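Local coordinates for protein CCMAN5 (Cellulosimicrobium cellulans, PDB 2XSG) that probably hydrolyses alpha-mannosidic linkages as a calcium-binding mannosidase of glycoside hydrolase family 92, at residues T168-S174 and G189-F195. Residues are numbered along the deposited sequence; the frame is centred on the assembly and turned at random.
Sequences TSRRSSS and GQVTGYF
Thr192 is matched by two consecutive residues of the partner strand, Arg171 and Ser172, which makes this a classic beta bulge in an antiparallel pair, and the backbone bonds bear it out. Thr192 O takes Arg171 N at 2.7 Å and, weakly, Ser172 N at 3.3 Å; Arg170 NH1 adds a third, weak bond, while Arg170 NE bonds to Leu163 O and NH2 forms a salt bridge with Asp78. Beyond the bulge regular pairing resumes, with Thr192 N bonded to Ser172 O at 2.8 Å.

The Arg171 side chain can be traced outward. Its CB packs 3.4 Å from Thr192 O and also touches Thr192 CG2; CG lies near Thr192 O and Gly193 O. A bend at chi2 (-58°) turns the chain along the strand pair, where NE donates to Ser169 OG at 2.8 Å, nearly straight (168°) and close to the guanidinium plane, which restrains the rotation of the group. CZ then meets Tyr194 CB, while NH2 sits over one ring face, displaced toward the rim at Tyr194 CG (3.3 Å), and NH1 lies beside Tyr194 CD2. The guanidinium and ring planes lie 11° apart, nearly parallel.

Further along, Gln190 NE2 reaches Ser172 OG at 3.0 Å.

Strands 169-179 and 185-195 form a beta hairpin in the N-terminal domain, flanked by strand 228-231 beside the former and strand 198-208 beside the latter.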
loop_
_atom_site.group_PDB
_atom_site.type_symbol
_atom_site.label_atom_id
_atom_site.label_comp_id
_atom_site.label_asym_id
_atom_site.label_seq_id
_atom_site.Cartn_x
_atom_site.Cartn_y
_atom_site.Cartn_z
ATOM N N THR A 168 14.056 10.571 -1.409
ATOM C CA THR A 168 13.574 11.916 -1.696
ATOM C C THR A 168 14.441 13.013 -1.098
ATOM O O THR A 168 14.878 13.896 -1.818
ATOM C CB THR A 168 12.110 12.102 -1.257
ATOM O OG1 THR A 168 11.269 11.315 -2.101
ATOM C CG2 THR A 168 11.684 13.566 -1.369
ATOM N N SER A 169 14.689 12.984 0.208
ATOM C CA SER A 169 15.380 14.117 0.829
ATOM C C SER A 169 15.937 13.764 2.190
ATOM O O SER A 169 15.189 13.390 3.100
ATOM C CB SER A 169 14.434 15.334 0.950
ATOM O OG SER A 169 15.056 16.405 1.643
ATOM N N ARG A 170 17.254 13.887 2.301
ATOM C CA ARG A 170 17.950 13.751 3.562
ATOM C C ARG A 170 17.935 15.103 4.272
ATOM O O ARG A 170 18.368 16.113 3.701
ATOM C CB ARG A 170 19.392 13.259 3.324
ATOM C CG ARG A 170 20.394 13.508 4.466
ATOM C CD ARG A 170 20.009 12.808 5.798
ATOM N NE ARG A 170 20.137 11.362 5.667
ATOM C CZ ARG A 170 19.122 10.502 5.686
ATOM N NH1 ARG A 170 17.868 10.905 5.900
ATOM N NH2 ARG A 170 19.368 9.216 5.525
ATOM N N ARG A 171 17.424 15.118 5.496
ATOM C CA ARG A 171 17.355 16.363 6.287
ATOM C C ARG A 171 18.493 16.485 7.291
ATOM O O ARG A 171 19.135 17.527 7.362
ATOM C CB ARG A 171 15.980 16.541 6.966
ATOM C CG ARG A 171 14.809 16.674 5.970
ATOM C CD ARG A 171 15.027 17.856 5.007
ATOM N NE ARG A 171 14.111 17.877 3.860
ATOM C CZ ARG A 171 12.883 18.402 3.888
ATOM N NH1 ARG A 171 12.409 18.927 5.008
ATOM N NH2 ARG A 171 12.119 18.396 2.800
ATOM N N SER A 172 18.734 15.423 8.054
ATOM C CA SER A 172 19.865 15.371 8.974
ATOM C C SER A 172 20.228 13.913 9.273
ATOM O O SER A 172 19.392 13.009 9.119
ATOM C CB SER A 172 19.582 16.134 10.266
ATOM O OG SER A 172 18.523 15.535 10.987
ATOM N N SER A 173 21.472 13.692 9.683
ATOM C CA SER A 173 21.910 12.360 10.083
ATOM C C SER A 173 23.046 12.457 11.091
ATOM O O SER A 173 23.681 13.516 11.220
ATOM C CB SER A 173 22.361 11.543 8.858
ATOM O OG SER A 173 23.573 12.070 8.330
ATOM N N SER A 174 23.280 11.366 11.823
ATOM C CA SER A 174 24.417 11.286 12.750
ATOM C C SER A 174 24.927 9.871 12.848
ATOM O O SER A 174 24.208 8.905 12.556
ATOM C CB SER A 174 24.046 11.780 14.152
ATOM O OG SER A 174 23.114 10.887 14.757
ATOM N N GLY A 189 22.940 6.248 15.692
ATOM C CA GLY A 189 22.546 7.633 15.495
ATOM C C GLY A 189 21.135 7.740 14.953
ATOM O O GLY A 189 20.304 6.868 15.199
ATOM N N GLN A 190 20.872 8.807 14.202
ATOM C CA GLN A 190 19.542 9.060 13.669
ATOM C C GLN A 190 19.626 9.456 12.209
ATOM O O GLN A 190 20.659 9.967 11.737
ATOM C CB GLN A 190 18.847 10.161 14.473
ATOM C CG GLN A 190 19.501 11.554 14.358
ATOM C CD GLN A 190 18.965 12.363 13.170
ATOM O OE1 GLN A 190 17.919 12.038 12.603
ATOM N NE2 GLN A 190 19.681 13.412 12.794
ATOM N N VAL A 191 18.537 9.208 11.492
ATOM C CA VAL A 191 18.389 9.703 10.143
ATOM C C VAL A 191 17.045 10.405 10.076
ATOM O O VAL A 191 16.044 9.883 10.562
ATOM C CB VAL A 191 18.511 8.577 9.066
ATOM C CG1 VAL A 191 19.933 8.040 9.005
ATOM C CG2 VAL A 191 17.538 7.438 9.331
ATOM N N THR A 192 17.038 11.610 9.517
ATOM C CA THR A 192 15.796 12.362 9.328
ATOM C C THR A 192 15.612 12.596 7.835
ATOM O O THR A 192 16.491 13.145 7.156
ATOM C CB THR A 192 15.796 13.674 10.160
ATOM O OG1 THR A 192 15.889 13.337 11.549
ATOM C CG2 THR A 192 14.524 14.527 9.921
ATOM N N GLY A 193 14.492 12.107 7.317
ATOM C CA GLY A 193 14.185 12.226 5.903
ATOM C C GLY A 193 12.879 12.965 5.692
ATOM O O GLY A 193 12.251 13.431 6.641
ATOM N N TYR A 194 12.454 13.069 4.443
ATOM C CA TYR A 194 11.187 13.695 4.153
ATOM C C TYR A 194 10.549 12.974 2.976
ATOM O O TYR A 194 11.245 12.571 2.043
ATOM C CB TYR A 194 11.384 15.187 3.848
ATOM C CG TYR A 194 10.101 15.948 3.557
ATOM C CD1 TYR A 194 9.524 15.920 2.280
ATOM C CD2 TYR A 194 9.469 16.711 4.549
ATOM C CE1 TYR A 194 8.344 16.608 1.996
ATOM C CE2 TYR A 194 8.273 17.429 4.268
ATOM C CZ TYR A 194 7.730 17.367 2.986
ATOM O OH TYR A 194 6.558 18.031 2.674
ATOM N N PHE A 195 9.235 12.781 3.049
ATOM C CA PHE A 195 8.465 12.355 1.887
ATOM C C PHE A 195 7.078 12.973 1.904
ATOM O O PHE A 195 6.373 12.933 2.919
ATOM C CB PHE A 195 8.366 10.832 1.793
ATOM C CG PHE A 195 7.612 10.353 0.582
ATOM C CD1 PHE A 195 8.175 10.458 -0.701
ATOM C CD2 PHE A 195 6.322 9.834 0.710
ATOM C CE1 PHE A 195 7.481 10.026 -1.842
ATOM C CE2 PHE A 195 5.613 9.392 -0.422
ATOM C CZ PHE A 195 6.193 9.480 -1.701
#